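Local atomic coordinates of pesticidal crystal protein Cry2Aa (PDB entry 1I5P), a protein that kills dipteran and lepidopteran larvae by binding to midgut epithelial cells and promoting their colloid-osmotic lysis. Residues A[333-338]-A[358-363]; A[281-286]-A[459-464]; A[569-574]-A[588-593]; A[547-550]-A[556-559]. One frame throughout, in Å; residues are numbered along the deposited sequence.

Overall arrangement
The four contacts form two pairs. Contacts 1 and 2 belong to the middle domain, the beta prism, with centres about 14 Å apart; contact 1 is nested inside the long loop that contact 2 closes, and they touch through a probable hydrogen bond between L335 O and A462 N of segment 459-464. Contacts 4 and 3 follow, in that order, in the C-terminal beta sandwich, centres about 6 Å apart. Contact 4 joins strand 541-550 to 555-561, contact 3 joins 585-597 to the chain at the end of 564-571; 541-550 and 585-597 pair in one sheet, 555-561 and 564-571 in the other. Centres of contacts from different pairs lie 42 to 47 Å apart, so each pair lies within its own domain.

Contact 1: residues A[333-338]-A[358-363]; sequences HSLNSA and HNFNCS
H358 and S337 meet through a hydrogen bond from NE2 of H358 to OG of S337, 2.8 Å long. The hydroxyl sits 17° out of the imidazole plane, so the bond is slightly tilted from the direction in which the ring N-H points. In S337 the OG is anti to the backbone N (chi1 -179°), which places OG within bonding distance of the ring nitrogen. The same hydroxyl is also bonded to the backbone O of A353, while the other ring nitrogen, ND1 of H358, is bonded to OG of S312. Histidine suits this place because it has two nitrogens, separated by CE1, that point to different sides of one rigid ring. Beside this polar pair lies an apolar one. L335 brings its CD1 methyl to the edge of the F360 ring, near the ring plane, 3.7 Å from CE2, and the two side chains cross at about a right angle. Beyond F360, C362 is fixed by its disulfide to C406. Directional bonds thus hold the residues before strand 360-363, and with NE2 of H358 as donor, ND1 probably accepts from S312, consistent with a neutral ring protonated at NE2.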
loop_
_atom_site.group_PDB
_atom_site.type_symbol
_atom_site.label_atom_id
_atom_site.label_comp_id
_atom_site.label_asym_id
_atom_site.label_seq_id
_atom_site.Cartn_x
_atom_site.Cartn_y
_atom_site.Cartn_z
ATOM N N HIS A 333 7.964 28.361 -16.272
ATOM C CA HIS A 333 7.599 28.315 -14.856
ATOM C C HIS A 333 8.204 27.030 -14.308
ATOM O O HIS A 333 7.750 25.931 -14.628
ATOM C CB HIS A 333 6.083 28.283 -14.695
ATOM C CG HIS A 333 5.387 29.453 -15.313
ATOM N ND1 HIS A 333 5.529 30.738 -14.839
ATOM C CD2 HIS A 333 4.553 29.533 -16.376
ATOM C CE1 HIS A 333 4.812 31.562 -15.583
ATOM N NE2 HIS A 333 4.210 30.855 -16.522
ATOM N N SER A 334 9.235 27.172 -13.484
ATOM C CA SER A 334 9.920 26.012 -12.944
ATOM C C SER A 334 10.091 25.975 -11.432
ATOM O O SER A 334 10.009 27.000 -10.752
ATOM C CB SER A 334 11.302 25.917 -13.579
ATOM O OG SER A 334 12.057 27.082 -13.282
ATOM N N LEU A 335 10.317 24.764 -10.927
ATOM C CA LEU A 335 10.577 24.518 -9.513
ATOM C C LEU A 335 12.010 24.014 -9.557
ATOM O O LEU A 335 12.277 22.893 -10.000
ATOM C CB LEU A 335 9.659 23.433 -8.942
ATOM C CG LEU A 335 9.994 23.021 -7.501
ATOM C CD1 LEU A 335 9.852 24.216 -6.569
ATOM C CD2 LEU A 335 9.083 21.882 -7.059
ATOM N N ASN A 336 12.928 24.862 -9.116
ATOM C CA ASN A 336 14.347 24.555 -9.153
ATOM C C ASN A 336 14.903 23.824 -7.945
ATOM O O ASN A 336 15.933 23.155 -8.041
ATOM C CB ASN A 336 15.120 25.860 -9.363
ATOM C CG ASN A 336 14.856 26.487 -10.726
ATOM O OD1 ASN A 336 13.708 26.612 -11.157
ATOM N ND2 ASN A 336 15.923 26.891 -11.404
ATOM N N SER A 337 14.220 23.951 -6.813
ATOM C CA SER A 337 14.669 23.323 -5.580
ATOM C C SER A 337 13.484 23.067 -4.664
ATOM O O SER A 337 12.507 23.817 -4.673
ATOM C CB SER A 337 15.674 24.235 -4.871
ATOM O OG SER A 337 16.155 23.644 -3.676
ATOM N N ALA A 338 13.579 22.018 -3.860
ATOM C CA ALA A 338 12.494 21.687 -2.958
ATOM C C ALA A 338 12.949 20.867 -1.769
ATOM O O ALA A 338 13.972 20.186 -1.816
ATOM C CB ALA A 338 11.407 20.930 -3.717
ATOM N N HIS A 358 14.724 29.233 -1.086
ATOM C CA HIS A 358 13.343 28.923 -1.420
ATOM C C HIS A 358 12.477 30.164 -1.240
ATOM O O HIS A 358 12.638 30.902 -0.271
ATOM C CB HIS A 358 12.847 27.777 -0.539
ATOM C CG HIS A 358 13.590 26.497 -0.756
ATOM N ND1 HIS A 358 13.373 25.368 0.004
ATOM C CD2 HIS A 358 14.536 26.161 -1.666
ATOM C CE1 HIS A 358 14.152 24.392 -0.427
ATOM N NE2 HIS A 358 14.868 24.848 -1.440
ATOM N N ASN A 359 11.565 30.396 -2.178
ATOM C CA ASN A 359 10.701 31.569 -2.124
ATOM C C ASN A 359 9.235 31.264 -1.867
ATOM O O ASN A 359 8.368 32.093 -2.140
ATOM C CB ASN A 359 10.826 32.382 -3.418
ATOM C CG ASN A 359 10.739 31.519 -4.665
ATOM O OD1 ASN A 359 10.411 30.337 -4.596
ATOM N ND2 ASN A 359 11.030 32.115 -5.817
ATOM N N PHE A 360 8.947 30.081 -1.345
ATOM C CA PHE A 360 7.566 29.743 -1.043
ATOM C C PHE A 360 7.475 28.511 -0.152
ATOM O O PHE A 360 8.351 27.651 -0.184
ATOM C CB PHE A 360 6.769 29.538 -2.343
ATOM C CG PHE A 360 6.903 28.163 -2.939
ATOM C CD1 PHE A 360 6.030 27.143 -2.568
ATOM C CD2 PHE A 360 7.897 27.883 -3.868
ATOM C CE1 PHE A 360 6.146 25.865 -3.117
ATOM C CE2 PHE A 360 8.022 26.612 -4.418
ATOM C CZ PHE A 360 7.144 25.601 -4.042
ATOM N N ASN A 361 6.420 28.456 0.664
ATOM C CA ASN A 361 6.154 27.339 1.575
ATOM C C ASN A 361 4.691 26.922 1.440
ATOM O O ASN A 361 3.778 27.716 1.681
ATOM C CB ASN A 361 6.440 27.722 3.033
ATOM C CG ASN A 361 7.918 27.655 3.379
ATOM O OD1 ASN A 361 8.655 28.622 3.186
ATOM N ND2 ASN A 361 8.361 26.505 3.889
ATOM N N CYS A 362 4.495 25.658 1.076
ATOM C CA CYS A 362 3.179 25.059 0.860
ATOM C C CYS A 362 2.934 23.964 1.901
ATOM O O CYS A 362 3.670 22.987 1.967
ATOM C CB CYS A 362 3.133 24.474 -0.553
ATOM S SG CYS A 362 1.694 23.395 -0.911
ATOM N N SER A 363 1.940 24.150 2.757
ATOM C CA SER A 363 1.663 23.135 3.764
ATOM C C SER A 363 0.174 23.089 4.029
ATOM O O SER A 363 -0.595 23.831 3.418
ATOM C CB SER A 363 2.395 23.455 5.068
ATOM O OG SER A 363 1.836 24.615 5.643
#

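Contact 2: residues A[281-286]-A[459-464]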
loop_
_atom_site.group_PDB
_atom_site.type_symbol
_atom_site.label_atom_id
_atom_site.label_comp_id
_atom_site.label_asym_id
_atom_site.label_seq_id
_atom_site.Cartn_x
_atom_site.Cartn_y
_atom_site.Cartn_z
ATOM N N GLY A 281 4.496 14.342 -18.766
ATOM C CA GLY A 281 4.957 15.550 -19.419
ATOM C C GLY A 281 6.301 15.328 -20.074
ATOM O O GLY A 281 6.951 14.317 -19.826
ATOM N N PRO A 282 6.753 16.271 -20.911
ATOM C CA PRO A 282 8.036 16.149 -21.604
ATOM C C PRO A 282 9.309 16.457 -20.802
ATOM O O PRO A 282 10.408 16.163 -21.269
ATOM C CB PRO A 282 7.865 17.104 -22.776
ATOM C CG PRO A 282 7.116 18.227 -22.131
ATOM C CD PRO A 282 6.035 17.479 -21.366
ATOM N N GLN A 283 9.180 17.050 -19.615
ATOM C CA GLN A 283 10.359 17.391 -18.807
ATOM C C GLN A 283 11.023 16.227 -18.070
ATOM O O GLN A 283 12.251 16.104 -18.063
ATOM C CB GLN A 283 10.013 18.490 -17.796
ATOM C CG GLN A 283 9.819 19.855 -18.418
ATOM C CD GLN A 283 9.686 20.955 -17.390
ATOM O OE1 GLN A 283 10.427 20.997 -16.409
ATOM N NE2 GLN A 283 8.743 21.864 -17.617
ATOM N N GLN A 284 10.220 15.380 -17.441
ATOM C CA GLN A 284 10.754 14.240 -16.702
ATOM C C GLN A 284 11.164 13.166 -17.706
ATOM O O GLN A 284 10.385 12.275 -18.029
ATOM C CB GLN A 284 9.688 13.719 -15.738
ATOM C CG GLN A 284 9.126 14.812 -14.836
ATOM C CD GLN A 284 7.954 15.567 -15.453
ATOM O OE1 GLN A 284 7.797 15.618 -16.672
ATOM N NE2 GLN A 284 7.129 16.168 -14.602
ATOM N N THR A 285 12.405 13.252 -18.173
ATOM C CA THR A 285 12.920 12.353 -19.202
ATOM C C THR A 285 13.782 11.161 -18.810
ATOM O O THR A 285 13.879 10.197 -19.568
ATOM C CB THR A 285 13.734 13.159 -20.229
ATOM O OG1 THR A 285 14.675 13.988 -19.531
ATOM C CG2 THR A 285 12.824 14.036 -21.066
ATOM N N GLN A 286 14.420 11.210 -17.652
ATOM C CA GLN A 286 15.286 10.109 -17.268
ATOM C C GLN A 286 14.582 8.756 -17.270
ATOM O O GLN A 286 13.441 8.628 -16.832
ATOM C CB GLN A 286 15.915 10.386 -15.905
ATOM C CG GLN A 286 16.918 9.341 -15.468
ATOM C CD GLN A 286 17.772 9.812 -14.308
ATOM O OE1 GLN A 286 17.414 10.751 -13.600
ATOM N NE2 GLN A 286 18.903 9.154 -14.102
ATOM N N GLY A 459 20.736 25.711 -11.010
ATOM C CA GLY A 459 19.356 26.105 -10.806
ATOM C C GLY A 459 18.579 24.800 -10.784
ATOM O O GLY A 459 17.650 24.619 -10.001
ATOM N N ALA A 460 18.992 23.884 -11.655
ATOM C CA ALA A 460 18.390 22.562 -11.783
ATOM C C ALA A 460 16.865 22.540 -11.708
ATOM O O ALA A 460 16.198 23.566 -11.864
ATOM C CB ALA A 460 18.974 21.630 -10.730
ATOM N N ARG A 461 16.324 21.353 -11.464
ATOM C CA ARG A 461 14.885 21.171 -11.380
ATOM C C ARG A 461 14.511 20.163 -10.302
ATOM O O ARG A 461 15.289 19.271 -9.971
ATOM C CB ARG A 461 14.340 20.687 -12.725
ATOM C CG ARG A 461 14.428 21.705 -13.858
ATOM C CD ARG A 461 13.372 22.778 -13.712
ATOM N NE ARG A 461 13.311 23.662 -14.873
ATOM C CZ ARG A 461 14.170 24.643 -15.123
ATOM N NH1 ARG A 461 15.175 24.884 -14.291
ATOM N NH2 ARG A 461 14.017 25.390 -16.206
ATOM N N ALA A 462 13.311 20.324 -9.757
ATOM C CA ALA A 462 12.798 19.421 -8.739
ATOM C C ALA A 462 11.437 18.924 -9.208
ATOM O O ALA A 462 10.540 19.720 -9.460
ATOM C CB ALA A 462 12.660 20.146 -7.405
ATOM N N TYR A 463 11.301 17.609 -9.344
ATOM C CA TYR A 463 10.045 17.001 -9.760
ATOM C C TYR A 463 9.567 16.143 -8.595
ATOM O O TYR A 463 10.165 15.118 -8.278
ATOM C CB TYR A 463 10.260 16.163 -11.021
ATOM C CG TYR A 463 10.762 16.993 -12.185
ATOM C CD1 TYR A 463 12.094 16.921 -12.604
ATOM C CD2 TYR A 463 9.910 17.877 -12.844
ATOM C CE1 TYR A 463 12.561 17.717 -13.659
ATOM C CE2 TYR A 463 10.363 18.675 -13.893
ATOM C CZ TYR A 463 11.685 18.591 -14.298
ATOM O OH TYR A 463 12.109 19.389 -15.340
ATOM N N LEU A 464 8.484 16.580 -7.964
ATOM C CA LEU A 464 7.943 15.911 -6.790
ATOM C C LEU A 464 7.169 14.627 -7.025
ATOM O O LEU A 464 6.593 14.401 -8.095
ATOM C CB LEU A 464 7.077 16.892 -5.997
ATOM C CG LEU A 464 7.754 18.240 -5.740
ATOM C CD1 LEU A 464 6.875 19.095 -4.849
ATOM C CD2 LEU A 464 9.119 18.020 -5.100
#
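Q283 meets Y463 with every side-chain atom but its amide nitrogen. Its CB, directed at the opposite segment, already lies 3.4 Å from the tyrosine OH and close to CZ. The next carbon, CG, stays beside the hydroxyl at 3.9 Å, and the chain then runs on extended to CD, which lies 3.5 Å from OH of Y463. At the tip, OE1 accepts a hydrogen bond of 2.6 Å from OH of Y463. The donor lies in the carbonyl plane, on a lone pair, with a C=O...donor angle of 135°, and OE1 approaches the ring at its edge, near the plane. Amide and ring planes stand 77° apart, so the two flat groups meet almost perpendicularly and do not stack. NE of R461 lies farther out, 4.2 Å from OE1, too long for a bond.

Q284, the centre of an inverse gamma turn, takes a face of the same ring. Its CG stands 4.0 Å from the ring centroid, 22° off the normal, in a CH-pi contact offset toward the rim. A bend at chi2 then brings the amide obliquely past the CD2 rim, NE2 3.7 Å from CD2 of Y463, while OE1 is bonded to OG of S380. Tyrosine suits the site because it offers two chemistries: one directional O-H...O bond fixes the ring's rim, while the CH-pi contact covers a face.

Contact 3: residues A[569-574]-A[588-593]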
loop_
_atom_site.group_PDB
_atom_site.type_symbol
_atom_site.label_atom_id
_atom_site.label_comp_id
_atom_site.label_asym_id
_atom_site.label_seq_id
_atom_site.Cartn_x
_atom_site.Cartn_y
_atom_site.Cartn_z
ATOM N N SER A 569 14.218 -16.394 21.616
ATOM C CA SER A 569 15.512 -16.800 21.081
ATOM C C SER A 569 15.412 -17.781 19.929
ATOM O O SER A 569 14.385 -18.419 19.720
ATOM C CB SER A 569 16.359 -17.427 22.191
ATOM O OG SER A 569 16.483 -16.547 23.291
ATOM N N ASN A 570 16.504 -17.896 19.185
ATOM C CA ASN A 570 16.577 -18.808 18.058
ATOM C C ASN A 570 15.501 -18.532 17.021
ATOM O O ASN A 570 14.903 -19.455 16.469
ATOM C CB ASN A 570 16.472 -20.251 18.554
ATOM C CG ASN A 570 17.539 -20.590 19.576
ATOM O OD1 ASN A 570 18.726 -20.352 19.352
ATOM N ND2 ASN A 570 17.119 -21.149 20.707
ATOM N N VAL A 571 15.244 -17.256 16.767
ATOM C CA VAL A 571 14.256 -16.892 15.768
ATOM C C VAL A 571 14.931 -17.130 14.426
ATOM O O VAL A 571 15.934 -16.499 14.107
ATOM C CB VAL A 571 13.846 -15.411 15.888
ATOM C CG1 VAL A 571 12.921 -15.027 14.739
ATOM C CG2 VAL A 571 13.152 -15.178 17.223
ATOM N N ASN A 572 14.391 -18.061 13.651
ATOM C CA ASN A 572 14.965 -18.380 12.353
ATOM C C ASN A 572 13.852 -18.829 11.429
ATOM O O ASN A 572 13.179 -19.822 11.702
ATOM C CB ASN A 572 15.988 -19.506 12.490
ATOM C CG ASN A 572 16.907 -19.601 11.297
ATOM O OD1 ASN A 572 16.467 -19.511 10.150
ATOM N ND2 ASN A 572 18.197 -19.792 11.559
ATOM N N THR A 573 13.664 -18.105 10.332
ATOM C CA THR A 573 12.602 -18.436 9.387
ATOM C C THR A 573 13.142 -19.030 8.094
ATOM O O THR A 573 12.471 -19.001 7.062
ATOM C CB THR A 573 11.776 -17.188 9.040
ATOM O OG1 THR A 573 12.599 -16.259 8.325
ATOM C CG2 THR A 573 11.258 -16.521 10.313
ATOM N N THR A 574 14.358 -19.565 8.152
ATOM C CA THR A 574 14.982 -20.174 6.981
ATOM C C THR A 574 14.078 -21.251 6.396
ATOM O O THR A 574 13.766 -21.228 5.203
ATOM C CB THR A 574 16.337 -20.816 7.334
ATOM O OG1 THR A 574 17.236 -19.808 7.815
ATOM C CG2 THR A 574 16.939 -21.476 6.109
ATOM N N SER A 588 7.381 -15.330 9.222
ATOM C CA SER A 588 6.834 -16.244 10.200
ATOM C C SER A 588 6.263 -15.325 11.263
ATOM O O SER A 588 6.849 -14.282 11.557
ATOM C CB SER A 588 7.918 -17.126 10.808
ATOM O OG SER A 588 7.335 -18.048 11.711
ATOM N N ASP A 589 5.118 -15.689 11.826
ATOM C CA ASP A 589 4.507 -14.872 12.863
ATOM C C ASP A 589 4.942 -15.385 14.225
ATOM O O ASP A 589 4.625 -16.507 14.604
ATOM C CB ASP A 589 2.981 -14.904 12.738
ATOM C CG ASP A 589 2.496 -14.253 11.460
ATOM O OD1 ASP A 589 3.247 -13.429 10.900
ATOM O OD2 ASP A 589 1.365 -14.554 11.022
ATOM N N ILE A 590 5.685 -14.555 14.946
ATOM C CA ILE A 590 6.177 -14.924 16.263
ATOM C C ILE A 590 5.241 -14.431 17.355
ATOM O O ILE A 590 4.979 -13.229 17.468
ATOM C CB ILE A 590 7.562 -14.320 16.546
ATOM C CG1 ILE A 590 8.472 -14.453 15.321
ATOM C CG2 ILE A 590 8.167 -15.002 17.764
ATOM C CD1 ILE A 590 8.753 -15.888 14.892
ATOM N N ASN A 591 4.737 -15.362 18.157
ATOM C CA ASN A 591 3.847 -15.014 19.258
ATOM C C ASN A 591 4.734 -14.532 20.406
ATOM O O ASN A 591 5.422 -15.322 21.054
ATOM C CB ASN A 591 3.025 -16.242 19.674
ATOM C CG ASN A 591 1.938 -15.914 20.697
ATOM O OD1 ASN A 591 1.023 -16.708 20.923
ATOM N ND2 ASN A 591 2.040 -14.748 21.321
ATOM N N ILE A 592 4.733 -13.223 20.635
ATOM C CA ILE A 592 5.544 -12.632 21.691
ATOM C C ILE A 592 4.901 -12.811 23.059
ATOM O O ILE A 592 5.576 -13.119 24.036
ATOM C CB ILE A 592 5.761 -11.126 21.448
ATOM C CG1 ILE A 592 6.381 -10.905 20.063
ATOM C CG2 ILE A 592 6.660 -10.556 22.527
ATOM C CD1 ILE A 592 7.683 -11.656 19.840
ATOM N N GLY A 593 3.594 -12.614 23.127
ATOM C CA GLY A 593 2.906 -12.762 24.393
ATOM C C GLY A 593 1.763 -11.782 24.562
ATOM O O GLY A 593 1.490 -10.956 23.686
#
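V571 and I590 make the apolar part of the contact, CG1 of V571 standing 4.3 Å from CD1 of I590. This is a loose methyl-to-methyl approach between two branched residues, well suited to filling the space between beta sheets. The second carbon contact is much closer: CG2 of T573 lies 3.4 Å from CB of S588, tighter than usual for two carbons. The compact threonine and serine fit this close approach, the CA atoms of T573 and S588 being 6.2 Å apart.

No hydrogen bond crosses between 569-574 and 588-593; the polar groups named here bond to other residues. In T573 a chi1 of 66° sets OG1 between the backbone N and the carbonyl carbon and leaves CG2 to face S588; OG1 is bonded to the backbone N of S551 and to O of R586. One residue earlier, N572 OD1 accepts from the backbone N of T574 at 2.9 Å, forming an Asx turn that shapes the end of the segment. D589, pointing away from the contact, forms salt bridges with K263 and R548.

Strand 585-597 pairs with strand 541-550, and a classic beta bulge at I592 and G593 opposite L545 interrupts their regular pairing. Strand 564-571 belongs to the other sheet, beside 555-561, but the contact is made by the chain past its corner at N570, where the backbone bonds S555 and S551 and V571 also touches V549 and I557.

Contact 4: residues A[547-550]-A[556-559]; sequences LRVS and TIRV
L547 and I557 lead a purely apolar contact between the two facing sheets of the C-terminal beta sandwich. Strand 541-550 belongs to one sheet and strand 555-561 to the other. The segments approach to 11.0 Å between their axes, too far for backbone hydrogen bonding, and run 155° apart in direction, close to antiparallel, as expected when a short connection carries the chain from one sheet over to the other.

The gap is bridged by side chains alone. L547 extends one branch inward, and its CD1 touches two methyls at once: CG2 of I557 at 3.9 Å and CG2 of V559 at 4.0 Å. It slides past both partners in the opposite direction, so the leucine tip lies alongside them. With CG of L547 anti to the carbonyl carbon (chi1 -66°) and the chain extended beyond, this methyl reaches far enough to meet both. A looser contact continues the row, CG1 of V549 to CD1 of I557 at 4.4 Å. I557 meets two residues of the facing strand with different branches: CG2 for the leucine and the longer CG1-CD1 arm for the valine. Beta-branched residues suit extended strands, and leucine adds the reach needed to cross the interface.

R548, between the two inward residues, turns to the other side, where its NE pairs with OD1 of D589 and it makes a cation-pi contact with F587. I592, I607 and L605 extend the apolar layer around the contact. Such a hydrophobic layer between two sheets is typical of the lectin-like jelly-roll sandwich that forms this domain.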
loop_
_atom_site.group_PDB
_atom_site.type_symbol
_atom_site.label_atom_id
_atom_site.label_comp_id
_atom_site.label_asym_id
_atom_site.label_seq_id
_atom_site.Cartn_x
_atom_site.Cartn_y
_atom_site.Cartn_z
ATOM N N LEU A 547 4.704 -10.745 16.031
ATOM C CA LEU A 547 5.633 -10.003 15.198
ATOM C C LEU A 547 5.877 -10.828 13.953
ATOM O O LEU A 547 6.312 -11.978 14.040
ATOM C CB LEU A 547 6.962 -9.747 15.920
ATOM C CG LEU A 547 6.916 -8.823 17.145
ATOM C CD1 LEU A 547 8.330 -8.530 17.610
ATOM C CD2 LEU A 547 6.203 -7.523 16.801
ATOM N N ARG A 548 5.545 -10.254 12.801
ATOM C CA ARG A 548 5.776 -10.929 11.536
ATOM C C ARG A 548 7.203 -10.555 11.173
ATOM O O ARG A 548 7.522 -9.379 10.995
ATOM C CB ARG A 548 4.800 -10.448 10.455
ATOM C CG ARG A 548 5.102 -11.018 9.072
ATOM C CD ARG A 548 3.900 -10.956 8.133
ATOM N NE ARG A 548 2.841 -11.881 8.530
ATOM C CZ ARG A 548 1.748 -12.129 7.812
ATOM N NH1 ARG A 548 1.561 -11.521 6.648
ATOM N NH2 ARG A 548 0.840 -12.990 8.256
ATOM N N VAL A 549 8.069 -11.557 11.084
ATOM C CA VAL A 549 9.466 -11.299 10.782
ATOM C C VAL A 549 10.070 -12.345 9.869
ATOM O O VAL A 549 9.515 -13.430 9.676
ATOM C CB VAL A 549 10.320 -11.271 12.075
ATOM C CG1 VAL A 549 9.600 -10.493 13.169
ATOM C CG2 VAL A 549 10.609 -12.701 12.539
ATOM N N SER A 550 11.231 -12.004 9.322
ATOM C CA SER A 550 11.971 -12.911 8.462
ATOM C C SER A 550 13.403 -12.901 8.977
ATOM O O SER A 550 13.978 -11.837 9.204
ATOM C CB SER A 550 11.940 -12.443 7.007
ATOM O OG SER A 550 12.695 -13.323 6.188
ATOM N N THR A 556 17.676 -12.916 17.930
ATOM C CA THR A 556 16.992 -12.904 19.213
ATOM C C THR A 556 16.154 -11.639 19.324
ATOM O O THR A 556 16.645 -10.533 19.090
ATOM C CB THR A 556 17.992 -12.944 20.383
ATOM O OG1 THR A 556 18.797 -14.125 20.277
ATOM C CG2 THR A 556 17.253 -12.959 21.720
ATOM N N ILE A 557 14.888 -11.809 19.684
ATOM C CA ILE A 557 13.986 -10.678 19.820
ATOM C C ILE A 557 13.677 -10.379 21.282
ATOM O O ILE A 557 13.305 -11.269 22.044
ATOM C CB ILE A 557 12.651 -10.936 19.086
ATOM C CG1 ILE A 557 12.909 -11.302 17.625
ATOM C CG2 ILE A 557 11.781 -9.688 19.142
ATOM C CD1 ILE A 557 11.659 -11.685 16.865
ATOM N N ARG A 558 13.844 -9.118 21.665
ATOM C CA ARG A 558 13.556 -8.679 23.025
ATOM C C ARG A 558 12.533 -7.554 22.956
ATOM O O ARG A 558 12.825 -6.451 22.487
ATOM C CB ARG A 558 14.829 -8.194 23.724
ATOM C CG ARG A 558 15.774 -9.322 24.140
ATOM C CD ARG A 558 17.027 -8.779 24.814
ATOM N NE ARG A 558 17.840 -9.841 25.407
ATOM C CZ ARG A 558 18.554 -10.726 24.717
ATOM N NH1 ARG A 558 18.569 -10.688 23.391
ATOM N NH2 ARG A 558 19.254 -11.653 25.359
ATOM N N VAL A 559 11.324 -7.850 23.414
ATOM C CA VAL A 559 10.245 -6.877 23.397
ATOM C C VAL A 559 9.979 -6.350 24.798
ATOM O O VAL A 559 9.798 -7.118 25.740
ATOM C CB VAL A 559 8.948 -7.503 22.839
ATOM C CG1 VAL A 559 7.836 -6.469 22.824
ATOM C CG2 VAL A 559 9.196 -8.042 21.440
#